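Local structure of alkyl hydroperoxide reductase/ Thiol specific antioxidant/ Mal allergen (5ENU) at residues K46-G51 / K88-L93; Y42-D47 / F95-D100; A101-C106 / D110-K115; P64-A69 / D152-A157; Q140-R143 / G149-D152. The protein probably reduces hydrogen peroxide and organic hydroperoxides through a redox-active cysteine, as other thiol-dependent peroxidases of the peroxiredoxin family do. All blocks are in the same frame, centred on the assembly; numbering follows the deposited sequence.

Interaction 1: K46-G51 / K88-L93; sequences KDNTPG and KAKLEL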
# COMPACT_ATOMS: atom_id res chain seq x y z
N LYS A 46 10.44 -2.98 1.66
CA LYS A 46 10.92 -4.06 2.54
C LYS A 46 10.72 -3.73 4.01
O LYS A 46 11.15 -2.67 4.48
CB LYS A 46 12.41 -4.34 2.31
N ASP A 47 10.13 -4.67 4.75
CA ASP A 47 10.07 -4.55 6.20
C ASP A 47 11.47 -4.29 6.76
O ASP A 47 12.46 -4.87 6.30
CB ASP A 47 9.56 -5.85 6.83
CG ASP A 47 8.07 -6.11 6.60
OD1 ASP A 47 7.37 -5.25 6.03
OD2 ASP A 47 7.59 -7.21 7.00
N ASN A 48 11.54 -3.42 7.77
CA ASN A 48 12.71 -3.19 8.62
C ASN A 48 13.79 -2.32 7.99
O ASN A 48 14.87 -2.19 8.58
CB ASN A 48 13.31 -4.47 9.21
CG ASN A 48 12.30 -5.23 10.01
OD1 ASN A 48 11.78 -4.71 11.00
ND2 ASN A 48 11.95 -6.43 9.55
N THR A 49 13.54 -1.73 6.84
CA THR A 49 14.53 -0.81 6.29
C THR A 49 14.23 0.60 6.77
O THR A 49 13.11 0.89 7.21
CB THR A 49 14.52 -0.88 4.76
OG1 THR A 49 13.22 -0.52 4.29
CG2 THR A 49 14.85 -2.28 4.27
N PRO A 50 15.20 1.52 6.68
CA PRO A 50 14.98 2.88 7.23
C PRO A 50 13.80 3.61 6.62
O PRO A 50 12.97 4.16 7.37
CB PRO A 50 16.33 3.58 6.98
CG PRO A 50 17.33 2.47 6.94
CD PRO A 50 16.62 1.31 6.29
N GLY A 51 13.71 3.66 5.29
CA GLY A 51 12.64 4.43 4.66
C GLY A 51 11.27 3.83 4.92
O GLY A 51 10.30 4.56 5.17
N LYS A 88 4.99 -4.89 12.35
CA LYS A 88 3.83 -4.20 12.92
C LYS A 88 3.96 -4.06 14.43
O LYS A 88 3.63 -3.00 14.99
CB LYS A 88 2.56 -4.97 12.55
CG LYS A 88 1.26 -4.38 13.12
CD LYS A 88 0.08 -5.20 12.66
CE LYS A 88 -1.19 -4.88 13.44
NZ LYS A 88 -1.79 -3.59 13.08
N ALA A 89 4.43 -5.11 15.12
CA ALA A 89 4.62 -5.03 16.57
C ALA A 89 5.71 -4.04 16.94
O ALA A 89 5.56 -3.25 17.89
CB ALA A 89 4.92 -6.43 17.12
N LYS A 90 6.84 -4.06 16.23
CA LYS A 90 7.95 -3.17 16.54
C LYS A 90 7.55 -1.71 16.42
O LYS A 90 7.95 -0.88 17.25
CB LYS A 90 9.13 -3.48 15.62
CG LYS A 90 10.33 -2.57 15.86
CD LYS A 90 11.59 -3.07 15.21
CE LYS A 90 11.56 -2.90 13.74
NZ LYS A 90 12.88 -3.28 13.18
N LEU A 91 6.78 -1.37 15.39
CA LEU A 91 6.37 -0.00 15.14
C LEU A 91 5.02 0.33 15.78
O LEU A 91 4.58 1.49 15.69
CB LEU A 91 6.30 0.26 13.63
CG LEU A 91 7.61 0.52 12.86
CD1 LEU A 91 8.60 -0.63 12.94
CD2 LEU A 91 7.27 0.84 11.41
N GLU A 92 4.36 -0.65 16.38
CA GLU A 92 3.04 -0.45 16.97
C GLU A 92 2.06 0.15 15.96
O GLU A 92 1.34 1.11 16.23
CB GLU A 92 3.11 0.38 18.26
CG GLU A 92 4.09 -0.21 19.26
CD GLU A 92 4.05 0.50 20.60
OE1 GLU A 92 3.32 1.50 20.74
OE2 GLU A 92 4.77 0.04 21.52
N LEU A 93 2.05 -0.42 14.76
CA LEU A 93 1.21 0.12 13.70
C LEU A 93 -0.26 -0.20 13.99
O LEU A 93 -0.57 -1.34 14.36
CB LEU A 93 1.58 -0.48 12.33
CG LEU A 93 3.02 -0.21 11.86
CD1 LEU A 93 3.26 -0.87 10.49
CD2 LEU A 93 3.31 1.29 11.80

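Interaction 2: Y42-D47 / F95-D100; sequences YFYPKD and FPLISD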
# COMPACT_ATOMS: atom_id res chain seq x y z
N TYR A 42 -0.60 1.53 0.39
CA TYR A 42 0.76 2.01 0.18
C TYR A 42 1.72 0.83 0.06
O TYR A 42 1.74 -0.05 0.94
CB TYR A 42 1.23 3.05 1.23
CG TYR A 42 1.76 2.56 2.57
CD1 TYR A 42 0.92 2.37 3.67
CD2 TYR A 42 3.13 2.34 2.75
CE1 TYR A 42 1.41 1.95 4.90
CE2 TYR A 42 3.64 1.93 3.99
CZ TYR A 42 2.77 1.71 5.05
OH TYR A 42 3.23 1.31 6.29
N PHE A 43 2.47 0.80 -1.04
CA PHE A 43 3.46 -0.24 -1.29
C PHE A 43 4.83 0.27 -0.87
O PHE A 43 5.21 1.41 -1.20
CB PHE A 43 3.53 -0.58 -2.79
CG PHE A 43 2.31 -1.32 -3.30
CD1 PHE A 43 1.13 -0.65 -3.54
CD2 PHE A 43 2.38 -2.69 -3.56
CE1 PHE A 43 0.02 -1.34 -4.02
CE2 PHE A 43 1.27 -3.39 -4.04
CZ PHE A 43 0.08 -2.70 -4.26
N TYR A 44 5.55 -0.56 -0.10
CA TYR A 44 6.87 -0.18 0.38
C TYR A 44 7.83 -1.33 0.13
O TYR A 44 7.43 -2.50 0.17
CB TYR A 44 6.85 0.20 1.88
CG TYR A 44 6.38 -0.91 2.81
CD1 TYR A 44 5.02 -1.16 3.03
CD2 TYR A 44 7.32 -1.72 3.47
CE1 TYR A 44 4.61 -2.17 3.90
CE2 TYR A 44 6.91 -2.73 4.34
CZ TYR A 44 5.56 -2.95 4.55
OH TYR A 44 5.15 -3.96 5.40
N PRO A 45 9.10 -1.04 -0.19
CA PRO A 45 10.01 -2.12 -0.63
C PRO A 45 10.21 -3.26 0.37
O PRO A 45 10.17 -4.43 -0.04
CB PRO A 45 11.32 -1.39 -0.95
CG PRO A 45 10.96 0.03 -1.20
CD PRO A 45 9.64 0.30 -0.49
N LYS A 46 10.44 -2.98 1.66
CA LYS A 46 10.92 -4.06 2.54
C LYS A 46 10.72 -3.73 4.01
O LYS A 46 11.15 -2.67 4.48
CB LYS A 46 12.41 -4.34 2.31
N ASP A 47 10.13 -4.67 4.75
CA ASP A 47 10.07 -4.55 6.20
C ASP A 47 11.47 -4.29 6.76
O ASP A 47 12.46 -4.87 6.30
CB ASP A 47 9.56 -5.85 6.83
CG ASP A 47 8.07 -6.11 6.60
OD1 ASP A 47 7.37 -5.25 6.03
OD2 ASP A 47 7.59 -7.21 7.00
N PHE A 95 -2.73 -0.34 11.85
CA PHE A 95 -3.37 -0.68 10.60
C PHE A 95 -2.73 -1.94 10.07
O PHE A 95 -1.64 -2.33 10.52
CB PHE A 95 -3.27 0.49 9.59
CG PHE A 95 -1.86 0.96 9.34
CD1 PHE A 95 -1.01 0.26 8.49
CD2 PHE A 95 -1.39 2.13 9.94
CE1 PHE A 95 0.29 0.70 8.25
CE2 PHE A 95 -0.09 2.58 9.69
CZ PHE A 95 0.74 1.86 8.85
N PRO A 96 -3.37 -2.63 9.12
CA PRO A 96 -2.87 -3.93 8.66
C PRO A 96 -1.76 -3.81 7.63
O PRO A 96 -1.61 -2.81 6.94
CB PRO A 96 -4.10 -4.59 8.00
CG PRO A 96 -5.26 -3.66 8.24
CD PRO A 96 -4.72 -2.32 8.60
N LEU A 97 -1.00 -4.90 7.50
CA LEU A 97 -0.00 -5.08 6.45
C LEU A 97 -0.36 -6.33 5.65
O LEU A 97 -0.47 -7.42 6.22
CB LEU A 97 1.41 -5.24 7.03
CG LEU A 97 1.92 -4.08 7.88
CD1 LEU A 97 3.28 -4.45 8.48
CD2 LEU A 97 2.01 -2.76 7.07
N ILE A 98 -0.50 -6.17 4.32
CA ILE A 98 -0.74 -7.30 3.42
C ILE A 98 0.59 -7.95 3.06
O ILE A 98 1.55 -7.25 2.70
CB ILE A 98 -1.49 -6.84 2.16
CG1 ILE A 98 -2.98 -6.64 2.47
CG2 ILE A 98 -1.30 -7.84 1.03
CD1 ILE A 98 -3.79 -5.97 1.34
N SER A 99 0.64 -9.28 3.13
CA SER A 99 1.79 -10.05 2.65
C SER A 99 1.54 -10.42 1.19
O SER A 99 0.76 -11.33 0.90
CB SER A 99 2.02 -11.30 3.50
OG SER A 99 3.05 -12.07 2.91
N ASP A 100 2.20 -9.72 0.28
CA ASP A 100 2.05 -9.98 -1.15
C ASP A 100 3.20 -10.84 -1.65
O ASP A 100 3.82 -10.58 -2.67
CB ASP A 100 1.99 -8.65 -1.90
CG ASP A 100 1.44 -8.80 -3.30
OD1 ASP A 100 0.42 -9.49 -3.49
OD2 ASP A 100 2.03 -8.22 -4.23

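Interaction 3: A101-C106 / D110-K115; sequences ADEALC and DVIKMK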
# COMPACT_ATOMS: atom_id res chain seq x y z
N ALA A 101 3.48 -11.92 -0.91
CA ALA A 101 4.60 -12.81 -1.25
C ALA A 101 4.51 -13.36 -2.67
O ALA A 101 5.55 -13.65 -3.29
CB ALA A 101 4.70 -13.96 -0.24
N ASP A 102 3.29 -13.57 -3.18
CA ASP A 102 3.11 -14.13 -4.52
C ASP A 102 2.97 -13.06 -5.61
O ASP A 102 2.69 -13.42 -6.77
CB ASP A 102 1.96 -15.14 -4.57
CG ASP A 102 0.61 -14.52 -4.25
OD1 ASP A 102 0.45 -13.28 -4.37
OD2 ASP A 102 -0.30 -15.29 -3.91
N GLU A 103 3.11 -11.78 -5.25
CA GLU A 103 3.16 -10.63 -6.16
C GLU A 103 1.85 -10.33 -6.86
O GLU A 103 1.84 -9.54 -7.82
CB GLU A 103 4.31 -10.70 -7.18
CG GLU A 103 5.62 -10.27 -6.58
CD GLU A 103 6.76 -10.17 -7.59
OE1 GLU A 103 6.52 -10.20 -8.82
OE2 GLU A 103 7.92 -10.06 -7.13
N ALA A 104 0.73 -10.91 -6.43
CA ALA A 104 -0.55 -10.61 -7.08
C ALA A 104 -0.85 -9.11 -7.07
O ALA A 104 -1.23 -8.52 -8.10
CB ALA A 104 -1.69 -11.39 -6.43
N LEU A 105 -0.72 -8.45 -5.91
CA LEU A 105 -1.04 -7.02 -5.86
C LEU A 105 0.04 -6.19 -6.53
O LEU A 105 -0.27 -5.18 -7.17
CB LEU A 105 -1.25 -6.55 -4.42
CG LEU A 105 -2.62 -6.77 -3.77
CD1 LEU A 105 -2.91 -8.26 -3.58
CD2 LEU A 105 -2.68 -6.02 -2.44
N CYS A 106 1.31 -6.59 -6.40
CA CYS A 106 2.37 -5.82 -7.05
C CYS A 106 2.19 -5.83 -8.56
O CYS A 106 2.45 -4.82 -9.24
CB CYS A 106 3.74 -6.38 -6.68
SG CYS A 106 4.30 -6.06 -5.00
N ASP A 110 1.21 -2.66 -10.69
CA ASP A 110 2.32 -2.40 -11.61
C ASP A 110 3.47 -1.66 -10.92
O ASP A 110 4.01 -0.68 -11.44
CB ASP A 110 1.84 -1.70 -12.90
CG ASP A 110 2.86 -1.80 -14.01
OD1 ASP A 110 3.65 -2.78 -14.04
OD2 ASP A 110 2.87 -0.89 -14.85
N VAL A 111 3.87 -2.16 -9.75
CA VAL A 111 4.93 -1.53 -8.96
C VAL A 111 6.26 -2.26 -9.04
O VAL A 111 7.23 -1.80 -8.41
CB VAL A 111 4.53 -1.31 -7.48
CG1 VAL A 111 3.27 -0.45 -7.37
CG2 VAL A 111 4.33 -2.65 -6.77
N ILE A 112 6.36 -3.38 -9.75
CA ILE A 112 7.63 -4.09 -9.82
C ILE A 112 8.61 -3.30 -10.68
O ILE A 112 8.25 -2.79 -11.75
CB ILE A 112 7.43 -5.52 -10.36
CG1 ILE A 112 6.54 -6.35 -9.43
CG2 ILE A 112 8.79 -6.21 -10.66
CD1 ILE A 112 7.13 -6.63 -8.04
N LYS A 113 9.86 -3.22 -10.23
CA LYS A 113 10.90 -2.54 -10.99
C LYS A 113 12.19 -3.33 -10.84
O LYS A 113 12.62 -3.61 -9.71
CB LYS A 113 11.11 -1.13 -10.42
CG LYS A 113 12.14 -0.30 -11.16
CD LYS A 113 12.41 1.02 -10.43
CE LYS A 113 13.21 1.98 -11.29
NZ LYS A 113 12.36 2.64 -12.32
N MET A 114 12.82 -3.68 -11.96
CA MET A 114 14.10 -4.37 -11.91
C MET A 114 15.23 -3.37 -11.67
O MET A 114 15.24 -2.28 -12.25
CB MET A 114 14.35 -5.14 -13.22
CG MET A 114 13.27 -6.18 -13.57
SD MET A 114 13.01 -7.45 -12.31
CE MET A 114 14.63 -8.23 -12.31
N LYS A 115 16.16 -3.73 -10.79
CA LYS A 115 17.30 -2.88 -10.48
C LYS A 115 18.59 -3.64 -10.77
O LYS A 115 18.70 -4.83 -10.45
CB LYS A 115 17.28 -2.49 -9.00
O HOH W 1 4.52 -4.74 -11.78

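Interaction 4: P64-A69 / D152-A157; sequences PKFKKA and DDVLSA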
# COMPACT_ATOMS: atom_id res chain seq x y z
N PRO A 64 -5.14 8.75 13.22
CA PRO A 64 -6.46 9.24 13.66
C PRO A 64 -7.06 10.23 12.69
O PRO A 64 -8.29 10.27 12.53
CB PRO A 64 -6.16 9.90 15.02
CG PRO A 64 -4.90 9.26 15.48
CD PRO A 64 -4.10 9.01 14.23
N LYS A 65 -6.22 11.03 12.02
CA LYS A 65 -6.76 11.99 11.05
C LYS A 65 -7.26 11.29 9.79
O LYS A 65 -8.27 11.69 9.21
CB LYS A 65 -5.72 13.05 10.71
CG LYS A 65 -5.33 13.92 11.89
CD LYS A 65 -4.50 15.11 11.41
CE LYS A 65 -3.87 15.86 12.56
NZ LYS A 65 -4.90 16.40 13.46
N PHE A 66 -6.55 10.25 9.33
CA PHE A 66 -7.06 9.45 8.22
C PHE A 66 -8.41 8.83 8.58
O PHE A 66 -9.36 8.89 7.79
CB PHE A 66 -6.05 8.35 7.85
CG PHE A 66 -4.88 8.86 7.05
CD1 PHE A 66 -5.00 9.10 5.69
CD2 PHE A 66 -3.65 9.09 7.66
CE1 PHE A 66 -3.92 9.57 4.95
CE2 PHE A 66 -2.57 9.57 6.92
CZ PHE A 66 -2.71 9.80 5.56
N LYS A 67 -8.51 8.26 9.78
CA LYS A 67 -9.77 7.64 10.20
C LYS A 67 -10.89 8.68 10.27
O LYS A 67 -12.01 8.42 9.82
CB LYS A 67 -9.60 6.95 11.55
CG LYS A 67 -8.66 5.75 11.52
CD LYS A 67 -9.19 4.61 10.66
CE LYS A 67 -10.31 3.82 11.33
NZ LYS A 67 -9.82 2.89 12.38
N LYS A 68 -10.60 9.85 10.84
CA LYS A 68 -11.62 10.89 10.92
C LYS A 68 -12.12 11.27 9.53
O LYS A 68 -13.31 11.58 9.35
CB LYS A 68 -11.04 12.11 11.64
CG LYS A 68 -12.07 13.18 11.94
CD LYS A 68 -11.53 14.20 12.91
CE LYS A 68 -12.63 15.14 13.39
NZ LYS A 68 -12.20 15.95 14.58
N ALA A 69 -11.23 11.26 8.54
CA ALA A 69 -11.59 11.60 7.17
C ALA A 69 -12.19 10.43 6.41
O ALA A 69 -12.40 10.53 5.20
CB ALA A 69 -10.38 12.18 6.43
N ASP A 152 1.88 13.48 4.49
CA ASP A 152 1.14 14.75 4.51
C ASP A 152 0.35 14.93 3.22
O ASP A 152 -0.82 15.35 3.25
CB ASP A 152 2.11 15.93 4.65
CG ASP A 152 2.73 16.05 6.04
OD1 ASP A 152 3.77 16.75 6.15
OD2 ASP A 152 2.20 15.48 7.01
N ASP A 153 0.99 14.67 2.07
CA ASP A 153 0.31 14.81 0.79
C ASP A 153 -0.86 13.84 0.68
O ASP A 153 -1.92 14.20 0.16
CB ASP A 153 1.30 14.54 -0.36
CG ASP A 153 2.39 15.60 -0.48
OD1 ASP A 153 2.23 16.71 0.06
OD2 ASP A 153 3.41 15.32 -1.15
N VAL A 154 -0.67 12.59 1.11
CA VAL A 154 -1.76 11.63 1.01
C VAL A 154 -2.92 12.04 1.91
O VAL A 154 -4.09 11.95 1.51
CB VAL A 154 -1.26 10.21 1.30
CG1 VAL A 154 -2.40 9.19 1.24
CG2 VAL A 154 -0.16 9.82 0.33
N LEU A 155 -2.62 12.55 3.12
CA LEU A 155 -3.70 12.98 4.01
C LEU A 155 -4.47 14.14 3.39
O LEU A 155 -5.71 14.17 3.42
CB LEU A 155 -3.17 13.38 5.38
CG LEU A 155 -4.23 13.88 6.38
CD1 LEU A 155 -5.34 12.86 6.66
CD2 LEU A 155 -3.58 14.35 7.67
N SER A 156 -3.76 15.12 2.81
CA SER A 156 -4.44 16.22 2.15
C SER A 156 -5.36 15.70 1.05
O SER A 156 -6.51 16.14 0.93
CB SER A 156 -3.42 17.20 1.57
OG SER A 156 -2.65 17.80 2.59
N ALA A 157 -4.89 14.74 0.26
CA ALA A 157 -5.71 14.20 -0.82
C ALA A 157 -6.94 13.49 -0.27
O ALA A 157 -8.06 13.67 -0.78
CB ALA A 157 -4.86 13.28 -1.70

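Interaction 5: Q140-R143 / G149-D152; sequences QAWR and GHVD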
# COMPACT_ATOMS: atom_id res chain seq x y z
N GLN A 140 -6.04 8.60 -7.19
CA GLN A 140 -4.74 9.21 -7.32
C GLN A 140 -3.67 8.14 -7.10
O GLN A 140 -3.84 7.23 -6.28
CB GLN A 140 -4.59 10.35 -6.31
CG GLN A 140 -3.29 11.11 -6.46
CD GLN A 140 -3.33 12.47 -5.78
OE1 GLN A 140 -4.34 12.86 -5.14
NE2 GLN A 140 -2.23 13.20 -5.88
N ALA A 141 -2.57 8.27 -7.85
CA ALA A 141 -1.41 7.41 -7.71
C ALA A 141 -0.19 8.29 -7.47
O ALA A 141 -0.08 9.39 -8.03
CB ALA A 141 -1.17 6.58 -8.97
N TRP A 142 0.73 7.80 -6.64
CA TRP A 142 2.03 8.43 -6.44
C TRP A 142 3.05 7.33 -6.67
O TRP A 142 3.13 6.40 -5.86
CB TRP A 142 2.16 8.90 -5.00
CG TRP A 142 1.25 10.01 -4.52
CD1 TRP A 142 1.58 11.33 -4.38
CD2 TRP A 142 -0.09 9.87 -4.00
NE1 TRP A 142 0.52 12.02 -3.83
CE2 TRP A 142 -0.52 11.15 -3.59
CE3 TRP A 142 -0.98 8.78 -3.86
CZ2 TRP A 142 -1.79 11.40 -3.05
CZ3 TRP A 142 -2.25 9.02 -3.31
CH2 TRP A 142 -2.65 10.33 -2.92
N ARG A 143 3.83 7.40 -7.75
CA ARG A 143 4.74 6.30 -8.08
C ARG A 143 6.19 6.70 -7.86
O ARG A 143 6.61 7.80 -8.25
CB ARG A 143 4.53 5.81 -9.51
CG ARG A 143 3.14 5.21 -9.72
CD ARG A 143 3.01 4.62 -11.13
NE ARG A 143 1.72 3.94 -11.38
CZ ARG A 143 1.48 2.66 -11.11
NH1 ARG A 143 2.42 1.88 -10.56
NH2 ARG A 143 0.28 2.14 -11.36
N GLY A 149 7.45 14.21 3.33
CA GLY A 149 6.30 14.94 2.83
C GLY A 149 5.17 14.08 2.30
O GLY A 149 4.05 14.59 2.12
N HIS A 150 5.41 12.78 2.09
CA HIS A 150 4.46 11.95 1.37
C HIS A 150 3.18 11.69 2.17
O HIS A 150 2.07 11.86 1.64
CB HIS A 150 5.09 10.62 0.95
CG HIS A 150 4.15 9.74 0.19
ND1 HIS A 150 3.51 10.16 -0.96
CD2 HIS A 150 3.75 8.46 0.40
CE1 HIS A 150 2.73 9.19 -1.40
NE2 HIS A 150 2.86 8.15 -0.60
N VAL A 151 3.29 11.30 3.44
CA VAL A 151 2.08 11.05 4.23
C VAL A 151 1.24 12.31 4.33
O VAL A 151 -0.00 12.26 4.25
CB VAL A 151 2.44 10.46 5.60
CG1 VAL A 151 1.19 10.25 6.46
CG2 VAL A 151 3.16 9.13 5.42
N ASP A 152 1.88 13.48 4.49
CA ASP A 152 1.14 14.75 4.51
C ASP A 152 0.35 14.93 3.22
O ASP A 152 -0.82 15.35 3.25
CB ASP A 152 2.11 15.93 4.65
CG ASP A 152 2.73 16.05 6.04
OD1 ASP A 152 3.77 16.75 6.15
OD2 ASP A 152 2.20 15.48 7.01

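Interaction 1: K46-G51 / K88-L93
Lys90 and Asn48 make the direct contact between 88-93 and 46-51, and a single hydrogen bond carries it. Lys88 opens the second segment, in the last turns of helix 81-91. Its NZ works within its own helix end: it donates to Leu93 O at 2.9 Å, coming from above the carbonyl plane, and also to Phe95 O. Lys90 follows close to the end of the helix. Its CG leaves anti to the backbone N, and the chain then bends at chi3 (73°). This bend brings NZ to Asn48 OD1 at 2.8 Å. The ammonium group approaches tilted 33° from the plane of the amide carbonyl, so the bond is short but not in that plane. Asn48 is the third residue of a type II turn from Lys46 to Thr49 and has positive phi. The backbone bond of that turn is weak. Thr49 OG1 adds a second donor to Lys46 O at 3.0 Å. Leu91, next along the helix, is buried against Thr53 and Leu57. Glu92 has positive phi and is the C-prime residue of a Schellman motif, in which Leu93 N bonds to Lys88 O at 3.0 Å. Both touching residues are exposed, so this is a surface link. It ties the end of helix 81-91 to the loop leading into helix 50-68, where Thr49 is the N-cap. The loop and the first turn of helix 50-68 carry the Pro-x-x-x-Thr-x-x-Cys sequence typical of peroxiredoxins, and Asp47 and Asn48 also rest on Phe87 of helix 81-91.

Interaction 2: Y42-D47 / F95-D100
Tyr42 meets Phe95, and Tyr44 meets Leu97, in a buried and mainly apolar contact. Tyr42 and Phe95 cross at about a right angle and touch edge to edge. Tyr42 CE1 lies 3.7 Å from Phe95 CE1, and Tyr42 OH is 3.6 Å from the same carbon. In Tyr42 the CG is lodged between the backbone N and the carbonyl carbon (chi1 83°), which lifts the ring off its strand toward Phe95. Leu97 presents both methyls to the end of Tyr44: CD1 is 3.6 Å from Tyr44 OH, and CD2 is 4.1 Å from Tyr44 CE1. The two strands do not pair directly. Strand 71-77 lies between them and is parallel to both, as in the central sheet of the thioredoxin fold, and the side chains meet to one side of it. Phe59 of helix 50-68 stacks on Tyr42 there. The polar part belongs to Tyr44, whose hydroxyl donates to Asp47 OD1 at 2.6 Å, nearly along the C-O axis of the acceptor. Ser83 and His84 bond to Asp47 OD2, so both oxygens of this buried carboxylate have partners. Through its other nitrogen, NE2, His84 reaches Ile98 O.

Interaction 3: A101-C106 / D110-K115
The carboxylate of Glu103 has the CD1 methyl of Ile112 over one of its faces. Glu103 CD is 3.6 Å from Ile112 CD1, and the two oxygens are about as far from that methyl. The oxygens are claimed by arginines: OE2 forms a salt bridge with Arg78, and OE1 one with Arg123. These two bridges would hold the flat group in place while the methyl covers it. The Glu103 chain is extended beyond CG and crosses Ile112 at about a right angle. Cys106 packs beside that methyl. Its CB lies 3.7 Å from Ile112 CD1 and 3.8 Å from Val111 CG2. Phe43 and Ile125 also pack on Cys106, which is buried. The backbone joins the segments through a Schellman motif that ends helix 104-109 and turns the chain into strand 112-117. Asp110 has the positive phi of that motif. Val111 N donates to Cys106 O at 3.1 Å, almost straight (164°) and in the carbonyl plane. Asp110 N reaches the same oxygen only weakly. A water accepts from Ile112 N at 3.1 Å and lies near Cys106 O and Asp110 OD1. At the other end of the short helix, Asp102 OD1 accepts from Ala104 N in an Asx turn. Asp100 takes the next two amides, those of Leu105 and Cys106.

Interaction 4: P64-A69 / D152-A157
Phe66 and Leu155 mark the closest backbone approach, with their CA atoms 6.4 Å apart. The helical segments 64-68 and 152-157 run nearly parallel, at 17° between their N-to-C directions. Their axes come within 10.3 Å. Helix 50-68 is kinked at residues 64 and 65, whose backbone nitrogens make no bond to the preceding turn (Pro64 has no N-H), and it ends before Ala69. No hydrogen bond crosses the contact, which is made by side chains packing together. Phe66 lays its ring against the neighbouring helix. Leu155 CD1 sits over the centre of one face, 3.9 Å from the ring centroid and only 9° off the normal, a CH-pi contact. The far end of the ring reaches the helix backbone: Phe66 CE1 is 3.5 Å from Leu155 CA. Phe66 CZ is also 3.6 Å from Leu155 CB. The leucine thus covers the ring with its methyl and meets the ring's far end with its CA and CB. Its CG stands anti to the backbone N (chi1 179°), which carries the branch across to Phe66. The other methyl, CD2, touches Lys65 CD at 3.9 Å. Here Lys65 uses its aliphatic part, and the ammonium end turns off from the contact. Val154 CG1 meets the ring obliquely, 4.0 Å from Phe66 CE1. Val158 and Val151 of the same helix add to the cover of Phe66. Val154 also reaches Trp142 and Thr129 of the sheet. Two near-parallel helices packed together beside a central beta sheet are a feature of the thioredoxin fold, to which the peroxiredoxins belong.

Interaction 5: Q140-R143 / G149-D152
His150 points the CE1 corner of its ring at the indole of Trp142 in a T-shaped, edge-to-face pair. The planes stand at 80°, and the centroids of the imidazole and the five-membered indole ring are 4.9 Å apart. The closest atoms are Trp142 CG and His150 CE1, at 3.5 Å. His150 CE1 also lies 3.7 Å from Trp142 CB, so the histidine meets the root of the indole rather than its outer ring. In His150 the CG is anti to the backbone N (chi1 -179°), which swings the imidazole from the start of the helix toward the strand. Its NE2 is hydrogen-bonded to Thr129 OG1, and this bond should fix the ring's rotation. Trp142 CG lies anti to the carbonyl carbon (chi1 -66°), which leaves one indole face toward His150. Gln140 NE2 lies over the opposite face, 3.1 Å above the indole plane of Trp142 and toward the rim. The indole is therefore held between a side chain of its own strand and one from the helix. Strand 138-143 pairs antiparallel with strand 120-132, and Trp142 bonds through its backbone to Thr129 there. Helix 150-160 packs on these strands, with Ala157 also on Trp142, and His150 touches Glu55 of helix 50-68.

Interactions 1 and 2 both use the chain around the end of strand 38-43 and share Lys46 and Asp47; their centres are about 9 Å apart. Interaction 3 follows along the chain, its centre about 12 Å from that of interaction 2, and the two touch where Asp100 bonds to Leu105 and Cys106. Interactions 4 and 5 share Asp152 and helix 150-160, with centres about 11 Å apart. Interactions 1 and 4 lie toward the two ends of helix 50-68. Their centres are about 20 Å apart. Interactions 2, 3 and 5 all reach the six-stranded mixed sheet. Together the five contacts join sheet, helices and signature loop into one compact thioredoxin-like domain.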